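PDB 4XU6: INSIG protein homolog from Mycobacterium vanbaalenii PYR-1, which binds diacylglycerol in the membrane as a homotrimeric bacterial relative of the Insig sterol-sensing proteins. Local coordinates for residues A[99-102]-A[103-107]. Residues are numbered along the deposited sequence; the frame is centred on the assembly and turned at random.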
# COMPACT_ATOMS: atom_id res chain seq x y z
N PHE A 99 -17.48 -3.08 -2.79
CA PHE A 99 -17.62 -2.19 -1.63
C PHE A 99 -18.19 -0.84 -2.05
O PHE A 99 -18.23 -0.54 -3.24
CB PHE A 99 -16.25 -2.02 -0.95
CG PHE A 99 -15.85 -3.19 -0.09
CD1 PHE A 99 -16.27 -3.28 1.23
CD2 PHE A 99 -15.03 -4.19 -0.60
CE1 PHE A 99 -15.90 -4.36 2.02
CE2 PHE A 99 -14.65 -5.27 0.18
CZ PHE A 99 -15.08 -5.35 1.50
N PRO A 100 -18.64 -0.02 -1.07
CA PRO A 100 -19.26 1.27 -1.43
C PRO A 100 -18.34 2.18 -2.25
O PRO A 100 -17.12 2.20 -2.03
CB PRO A 100 -19.59 1.89 -0.08
CG PRO A 100 -19.86 0.69 0.82
CD PRO A 100 -18.81 -0.32 0.37
N VAL A 101 -18.93 2.95 -3.16
CA VAL A 101 -18.18 3.69 -4.17
C VAL A 101 -17.17 4.69 -3.59
O VAL A 101 -16.08 4.85 -4.13
CB VAL A 101 -19.12 4.38 -5.20
CG1 VAL A 101 -20.00 5.44 -4.51
CG2 VAL A 101 -18.33 4.99 -6.35
N VAL A 102 -17.53 5.36 -2.50
CA VAL A 102 -16.64 6.40 -1.96
C VAL A 102 -15.33 5.84 -1.39
O VAL A 102 -14.27 6.28 -1.81
CB VAL A 102 -17.33 7.35 -0.95
CG1 VAL A 102 -16.29 8.29 -0.31
CG2 VAL A 102 -18.42 8.16 -1.64
N PRO A 103 -15.39 4.88 -0.45
CA PRO A 103 -14.09 4.39 0.01
C PRO A 103 -13.28 3.70 -1.09
O PRO A 103 -12.06 3.87 -1.10
CB PRO A 103 -14.45 3.38 1.12
CG PRO A 103 -15.93 3.08 0.94
CD PRO A 103 -16.51 4.33 0.35
N VAL A 104 -13.92 2.96 -1.99
CA VAL A 104 -13.19 2.32 -3.10
C VAL A 104 -12.49 3.36 -3.97
O VAL A 104 -11.30 3.24 -4.27
CB VAL A 104 -14.14 1.45 -3.97
CG1 VAL A 104 -13.44 1.02 -5.26
CG2 VAL A 104 -14.63 0.23 -3.18
N THR A 105 -13.23 4.38 -4.39
CA THR A 105 -12.66 5.41 -5.25
C THR A 105 -11.57 6.21 -4.53
O THR A 105 -10.54 6.57 -5.13
CB THR A 105 -13.76 6.34 -5.79
OG1 THR A 105 -14.84 5.53 -6.29
CG2 THR A 105 -13.21 7.20 -6.91
N ALA A 106 -11.78 6.50 -3.25
CA ALA A 106 -10.78 7.24 -2.47
C ALA A 106 -9.49 6.44 -2.34
O ALA A 106 -8.38 7.00 -2.39
CB ALA A 106 -11.34 7.59 -1.09
N LEU A 107 -9.61 5.13 -2.17
CA LEU A 107 -8.43 4.28 -2.02
C LEU A 107 -7.57 4.33 -3.29
O LEU A 107 -6.36 4.51 -3.22
CB LEU A 107 -8.82 2.84 -1.69
CG LEU A 107 -7.65 1.85 -1.60
CD1 LEU A 107 -6.66 2.26 -0.51
CD2 LEU A 107 -8.17 0.42 -1.35
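Val102 and Pro103 meet in the first turn of helix 101-119, their side chains crossing at about a right angle. The contact is tight: Val102 CB lies 3.4 Å from Pro103 CD, because the proline ring closes onto the very nitrogen that follows the valine carbonyl. Val102 sets CG1 anti to its own nitrogen (chi1 173°), beside the carbonyl carbon, and this methyl therefore also faces the imide nitrogen of Pro103. The proline ring reaches back over the start of the helix, with CG 3.3 Å from Pro100 O.

The carbonyl of Pro100, at the N-cap position, accepts from Val104 N at 3.3 Å, a long but straight bond and the first i to i+4 bond of the helix; Pro103, at the third position of the first turn, has no bond of this kind to lose. Val104 CG2 packs 3.6 Å from Phe99 CB, joining the residue before the N-cap to the first turn, while Val96 of helix 76-96 and Phe163 lie against the same valine.

The next carbonyl, Val101 O, is gripped twice by Thr105, one turn on: the backbone N at 2.9 Å and the hydroxyl OG1 at 2.6 Å approach from opposite faces of the carbonyl plane. Ala106 N to Val102 O continues the i to i+4 helical bonding.

In the trimer, His24 and Ser25 of a neighbouring subunit pack on Val102 and Pro103. Together this is the N-terminal first turn of a transmembrane helix, with Pro100 at the N-cap position, proline at a first-turn position and a threonine hydroxyl folded back onto the carbonyl four residues earlier.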